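Local structure of adhesion and penetration protein autotransporter (Haemophilus influenzae, 3SYJ) at residues A721-F735 and T742-T756. The protein promotes adherence to and invasion of host cells, self-associates between bacteria to drive aggregation, and is probably a serine protease. Residues are numbered along the deposited sequence; the frame is centred on the assembly and turned at random.
Sequences AKLNGNVTLTNHSQF and TQIGNIRLSDNSTAT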
loop_
_atom_site.group_PDB
_atom_site.type_symbol
_atom_site.label_atom_id
_atom_site.label_comp_id
_atom_site.label_asym_id
_atom_site.label_seq_id
_atom_site.Cartn_x
_atom_site.Cartn_y
_atom_site.Cartn_z
ATOM N N ALA A 721 -3.875 -5.694 -25.617
ATOM C CA ALA A 721 -3.887 -4.525 -24.758
ATOM C C ALA A 721 -3.523 -4.929 -23.341
ATOM O O ALA A 721 -3.833 -6.038 -22.894
ATOM C CB ALA A 721 -5.253 -3.861 -24.780
ATOM N N LYS A 722 -2.851 -4.018 -22.650
ATOM C CA LYS A 722 -2.443 -4.227 -21.276
ATOM C C LYS A 722 -2.700 -2.951 -20.485
ATOM O O LYS A 722 -2.156 -1.889 -20.801
ATOM C CB LYS A 722 -0.964 -4.602 -21.222
ATOM C CG LYS A 722 -0.408 -4.802 -19.828
ATOM C CD LYS A 722 1.053 -5.201 -19.908
ATOM C CE LYS A 722 1.616 -5.579 -18.556
ATOM N NZ LYS A 722 3.002 -6.124 -18.704
ATOM N N LEU A 723 -3.548 -3.059 -19.470
ATOM C CA LEU A 723 -3.845 -1.935 -18.595
ATOM C C LEU A 723 -2.810 -1.859 -17.484
ATOM O O LEU A 723 -2.720 -2.755 -16.647
ATOM C CB LEU A 723 -5.247 -2.072 -18.002
ATOM C CG LEU A 723 -5.761 -0.968 -17.073
ATOM C CD1 LEU A 723 -5.581 0.434 -17.660
ATOM C CD2 LEU A 723 -7.223 -1.210 -16.745
ATOM N N ASN A 724 -2.014 -0.796 -17.491
ATOM C CA ASN A 724 -1.047 -0.573 -16.432
ATOM C C ASN A 724 -1.590 0.481 -15.483
ATOM O O ASN A 724 -1.131 1.624 -15.474
ATOM C CB ASN A 724 0.299 -0.148 -17.020
ATOM C CG ASN A 724 0.919 -1.230 -17.898
ATOM O OD1 ASN A 724 1.042 -2.387 -17.489
ATOM N ND2 ASN A 724 1.314 -0.856 -19.109
ATOM N N GLY A 725 -2.594 0.092 -14.701
ATOM C CA GLY A 725 -3.259 1.005 -13.789
ATOM C C GLY A 725 -4.471 0.363 -13.134
ATOM O O GLY A 725 -4.805 -0.788 -13.424
ATOM N N ASN A 726 -5.124 1.110 -12.245
ATOM C CA ASN A 726 -6.298 0.617 -11.523
ATOM C C ASN A 726 -7.603 0.983 -12.224
ATOM O O ASN A 726 -7.648 1.904 -13.036
ATOM C CB ASN A 726 -6.337 1.174 -10.095
ATOM C CG ASN A 726 -5.018 1.013 -9.360
ATOM O OD1 ASN A 726 -4.403 -0.053 -9.374
ATOM N ND2 ASN A 726 -4.582 2.082 -8.701
ATOM N N VAL A 727 -8.665 0.257 -11.898
ATOM C CA VAL A 727 -10.001 0.610 -12.349
ATOM C C VAL A 727 -10.881 0.853 -11.127
ATOM O O VAL A 727 -10.831 0.096 -10.155
ATOM C CB VAL A 727 -10.632 -0.500 -13.207
ATOM C CG1 VAL A 727 -12.032 -0.102 -13.649
ATOM C CG2 VAL A 727 -9.753 -0.820 -14.408
ATOM N N THR A 728 -11.679 1.914 -11.183
ATOM C CA THR A 728 -12.607 2.250 -10.112
ATOM C C THR A 728 -14.012 2.466 -10.670
ATOM O O THR A 728 -14.198 3.183 -11.651
ATOM C CB THR A 728 -12.150 3.503 -9.377
ATOM O OG1 THR A 728 -10.836 3.281 -8.854
ATOM C CG2 THR A 728 -13.098 3.833 -8.236
ATOM N N LEU A 729 -15.004 1.844 -10.051
ATOM C CA LEU A 729 -16.352 1.890 -10.590
ATOM C C LEU A 729 -17.347 2.310 -9.533
ATOM O O LEU A 729 -17.231 1.929 -8.372
ATOM C CB LEU A 729 -16.753 0.530 -11.160
ATOM C CG LEU A 729 -15.867 -0.029 -12.266
ATOM C CD1 LEU A 729 -14.690 -0.746 -11.645
ATOM C CD2 LEU A 729 -16.665 -0.969 -13.145
ATOM N N THR A 730 -18.330 3.099 -9.950
ATOM C CA THR A 730 -19.383 3.553 -9.059
ATOM C C THR A 730 -20.705 3.496 -9.803
ATOM O O THR A 730 -20.733 3.200 -10.999
ATOM C CB THR A 730 -19.134 4.997 -8.595
ATOM O OG1 THR A 730 -19.056 5.853 -9.740
ATOM C CG2 THR A 730 -17.838 5.094 -7.813
ATOM N N ASN A 731 -21.796 3.775 -9.100
ATOM C CA ASN A 731 -23.104 3.821 -9.730
ATOM C C ASN A 731 -23.437 2.495 -10.399
ATOM O O ASN A 731 -23.381 1.453 -9.755
ATOM C CB ASN A 731 -23.163 4.978 -10.726
ATOM C CG ASN A 731 -22.944 6.324 -10.060
ATOM O OD1 ASN A 731 -23.633 6.664 -9.100
ATOM N ND2 ASN A 731 -21.982 7.093 -10.559
ATOM N N HIS A 732 -23.778 2.525 -11.684
ATOM C CA HIS A 732 -24.096 1.297 -12.407
ATOM C C HIS A 732 -23.107 1.027 -13.539
ATOM O O HIS A 732 -23.465 0.420 -14.551
ATOM C CB HIS A 732 -25.517 1.347 -12.977
ATOM C CG HIS A 732 -26.585 1.453 -11.935
ATOM N ND1 HIS A 732 -26.840 2.622 -11.247
ATOM C CD2 HIS A 732 -27.477 0.544 -11.475
ATOM C CE1 HIS A 732 -27.836 2.425 -10.401
ATOM N NE2 HIS A 732 -28.241 1.172 -10.520
ATOM N N SER A 733 -21.866 1.473 -13.364
ATOM C CA SER A 733 -20.827 1.295 -14.377
ATOM C C SER A 733 -20.402 -0.169 -14.532
ATOM O O SER A 733 -20.548 -0.966 -13.605
ATOM C CB SER A 733 -19.617 2.147 -14.023
ATOM O OG SER A 733 -19.128 1.800 -12.743
ATOM N N GLN A 734 -19.873 -0.515 -15.704
ATOM C CA GLN A 734 -19.441 -1.889 -15.983
ATOM C C GLN A 734 -18.056 -1.938 -16.622
ATOM O O GLN A 734 -17.768 -1.193 -17.557
ATOM C CB GLN A 734 -20.433 -2.588 -16.909
ATOM C CG GLN A 734 -21.865 -2.587 -16.413
ATOM C CD GLN A 734 -22.723 -3.615 -17.128
ATOM O OE1 GLN A 734 -22.209 -4.572 -17.715
ATOM N NE2 GLN A 734 -24.037 -3.425 -17.081
ATOM N N PHE A 735 -17.202 -2.822 -16.123
ATOM C CA PHE A 735 -15.866 -2.989 -16.686
ATOM C C PHE A 735 -15.590 -4.437 -17.054
ATOM O O PHE A 735 -15.835 -5.337 -16.256
ATOM C CB PHE A 735 -14.799 -2.500 -15.713
ATOM C CG PHE A 735 -13.394 -2.800 -16.161
ATOM C CD1 PHE A 735 -12.819 -2.093 -17.208
ATOM C CD2 PHE A 735 -12.643 -3.781 -15.531
ATOM C CE1 PHE A 735 -11.522 -2.361 -17.621
ATOM C CE2 PHE A 735 -11.346 -4.053 -15.938
ATOM C CZ PHE A 735 -10.785 -3.344 -16.985
ATOM N N THR A 742 -4.430 -8.239 -20.453
ATOM C CA THR A 742 -3.810 -8.264 -19.136
ATOM C C THR A 742 -4.006 -6.932 -18.420
ATOM O O THR A 742 -3.986 -5.874 -19.053
ATOM C CB THR A 742 -2.304 -8.553 -19.248
ATOM O OG1 THR A 742 -2.117 -9.819 -19.880
ATOM C CG2 THR A 742 -1.645 -8.580 -17.879
ATOM N N GLN A 743 -4.213 -6.990 -17.108
ATOM C CA GLN A 743 -4.198 -5.787 -16.280
ATOM C C GLN A 743 -3.211 -5.907 -15.129
ATOM O O GLN A 743 -3.259 -6.862 -14.361
ATOM C CB GLN A 743 -5.581 -5.458 -15.710
ATOM C CG GLN A 743 -5.517 -4.331 -14.674
ATOM C CD GLN A 743 -6.857 -4.004 -14.042
ATOM O OE1 GLN A 743 -7.855 -4.686 -14.275
ATOM N NE2 GLN A 743 -6.882 -2.951 -13.227
ATOM N N ILE A 744 -2.312 -4.938 -15.015
ATOM C CA ILE A 744 -1.480 -4.839 -13.830
ATOM C C ILE A 744 -2.018 -3.689 -13.000
ATOM O O ILE A 744 -1.680 -2.527 -13.238
ATOM C CB ILE A 744 -0.004 -4.576 -14.154
ATOM C CG1 ILE A 744 0.463 -5.467 -15.305
ATOM C CG2 ILE A 744 0.850 -4.806 -12.918
ATOM C CD1 ILE A 744 0.486 -6.927 -14.968
ATOM N N GLY A 745 -2.876 -4.031 -12.043
ATOM C CA GLY A 745 -3.525 -3.056 -11.188
ATOM C C GLY A 745 -4.742 -3.643 -10.501
ATOM O O GLY A 745 -5.106 -4.793 -10.746
ATOM N N ASN A 746 -5.381 -2.854 -9.642
ATOM C CA ASN A 746 -6.528 -3.331 -8.877
ATOM C C ASN A 746 -7.869 -2.891 -9.448
ATOM O O ASN A 746 -7.945 -1.946 -10.233
ATOM C CB ASN A 746 -6.414 -2.874 -7.424
ATOM C CG ASN A 746 -5.090 -3.253 -6.802
ATOM O OD1 ASN A 746 -4.622 -4.378 -6.954
ATOM N ND2 ASN A 746 -4.472 -2.310 -6.101
ATOM N N ILE A 747 -8.928 -3.586 -9.042
ATOM C CA ILE A 747 -10.289 -3.191 -9.373
ATOM C C ILE A 747 -11.059 -2.894 -8.099
ATOM O O ILE A 747 -11.056 -3.690 -7.164
ATOM C CB ILE A 747 -11.027 -4.290 -10.142
ATOM C CG1 ILE A 747 -10.302 -4.599 -11.452
ATOM C CG2 ILE A 747 -12.466 -3.875 -10.396
ATOM C CD1 ILE A 747 -10.917 -5.739 -12.229
ATOM N N ARG A 748 -11.720 -1.745 -8.065
ATOM C CA ARG A 748 -12.443 -1.312 -6.877
ATOM C C ARG A 748 -13.884 -0.975 -7.248
ATOM O O ARG A 748 -14.131 0.008 -7.939
ATOM C CB ARG A 748 -11.749 -0.090 -6.275
ATOM C CG ARG A 748 -12.522 0.623 -5.173
ATOM C CD ARG A 748 -12.190 0.076 -3.794
ATOM N NE ARG A 748 -12.844 0.855 -2.746
ATOM C CZ ARG A 748 -14.114 0.701 -2.377
ATOM N NH1 ARG A 748 -14.876 -0.218 -2.970
ATOM N NH2 ARG A 748 -14.625 1.465 -1.414
ATOM N N LEU A 749 -14.833 -1.790 -6.797
ATOM C CA LEU A 749 -16.231 -1.592 -7.166
ATOM C C LEU A 749 -17.102 -1.140 -6.004
ATOM O O LEU A 749 -17.057 -1.725 -4.925
ATOM C CB LEU A 749 -16.816 -2.871 -7.763
ATOM C CG LEU A 749 -16.090 -3.481 -8.955
ATOM C CD1 LEU A 749 -15.055 -4.493 -8.477
ATOM C CD2 LEU A 749 -17.101 -4.141 -9.874
ATOM N N SER A 750 -17.903 -0.104 -6.244
ATOM C CA SER A 750 -18.860 0.402 -5.263
ATOM C C SER A 750 -20.267 0.441 -5.845
ATOM O O SER A 750 -20.462 0.176 -7.029
ATOM C CB SER A 750 -18.463 1.807 -4.815
ATOM O OG SER A 750 -17.162 1.808 -4.261
ATOM N N ASP A 751 -21.244 0.779 -5.009
ATOM C CA ASP A 751 -22.624 0.955 -5.455
ATOM C C ASP A 751 -23.181 -0.265 -6.187
ATOM O O ASP A 751 -23.242 -1.359 -5.633
ATOM C CB ASP A 751 -22.748 2.201 -6.339
ATOM C CG ASP A 751 -22.279 3.472 -5.635
ATOM O OD1 ASP A 751 -22.565 3.634 -4.424
ATOM O OD2 ASP A 751 -21.624 4.311 -6.295
ATOM N N ASN A 752 -23.593 -0.063 -7.434
ATOM C CA ASN A 752 -24.172 -1.132 -8.239
ATOM C C ASN A 752 -23.316 -1.473 -9.444
ATOM O O ASN A 752 -23.808 -2.013 -10.432
ATOM C CB ASN A 752 -25.564 -0.732 -8.719
ATOM C CG ASN A 752 -26.463 -0.310 -7.584
ATOM O OD1 ASN A 752 -26.922 -1.144 -6.802
ATOM N ND2 ASN A 752 -26.716 0.994 -7.480
ATOM N N SER A 753 -22.032 -1.151 -9.369
ATOM C CA SER A 753 -21.138 -1.412 -10.487
ATOM C C SER A 753 -20.876 -2.907 -10.668
ATOM O O SER A 753 -21.177 -3.715 -9.790
ATOM C CB SER A 753 -19.823 -0.657 -10.311
ATOM O OG SER A 753 -19.161 -1.067 -9.130
ATOM N N THR A 754 -20.310 -3.260 -11.816
ATOM C CA THR A 754 -20.017 -4.644 -12.149
ATOM C C THR A 754 -18.659 -4.761 -12.827
ATOM O O THR A 754 -18.280 -3.902 -13.623
ATOM C CB THR A 754 -21.061 -5.205 -13.121
ATOM O OG1 THR A 754 -22.353 -5.176 -12.505
ATOM C CG2 THR A 754 -20.714 -6.634 -13.506
ATOM N N ALA A 755 -17.930 -5.827 -12.516
ATOM C CA ALA A 755 -16.673 -6.106 -13.201
ATOM C C ALA A 755 -16.610 -7.565 -13.621
ATOM O O ALA A 755 -17.156 -8.431 -12.945
ATOM C CB ALA A 755 -15.488 -5.749 -12.321
ATOM N N THR A 756 -15.946 -7.833 -14.740
ATOM C CA THR A 756 -15.843 -9.189 -15.256
ATOM C C THR A 756 -14.475 -9.443 -15.858
ATOM O O THR A 756 -13.969 -8.632 -16.628
ATOM C CB THR A 756 -16.885 -9.449 -16.348
ATOM O OG1 THR A 756 -18.198 -9.319 -15.797
ATOM C CG2 THR A 756 -16.713 -10.845 -16.929
HETATM O O HOH W 1 -1.734 -8.248 -22.554
HETATM O O HOH W 2 -15.358 2.532 -6.295
HETATM O O HOH W 3 -18.885 -6.626 -16.189
#
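Lys722 and Thr742 begin the pairing of two successive coils of the parallel beta-helix in the Hap passenger domain. Each coil contributes three short strands, and each strand lies parallel to its counterpart. The extended chain of Lys722 crosses Ile744 at a slant, with CE 3.5 Å from Ile744 CG1, a tight approach. Leu723 turns to the buried face, alongside Gln743. The Gln743 chain, extended from CG anti to the backbone N (chi1 171°), reaches the next corner. There its NE2 donates to Gly725 O at 3.0 Å. Its buried OE1 has no hydrogen-bond partner in the model and lies near Phe735 CE2. At the same corner Asn726 OD1 accepts an almost straight bond from Asn746 N (3.0 Å), while Asn746 OD1 in turn accepts from Asn765 N in the following coil. Val727 and Leu729 face the interior beside Ile747 and Leu749, and Thr728 and Arg748 take the outer face. Leu729 CB packs closely on Ser753 CB, 3.4 Å away. Both coils then make a type II' turn, Thr730 to Ser733 and Ser750 to Ser753. Asn731 N donates to the anti lone pair of Asp751 OD2, and Asp751 N in turn is hydrogen-bonded to Asp770 OD2. The His732 ring has Asn752 CB over one face. Past Gln734, the Phe735 ring enters the core, where Val727 CG2 covers one face and Ile747 CD1 lies 4.1 Å from Phe735 CE2, oblique to the ring.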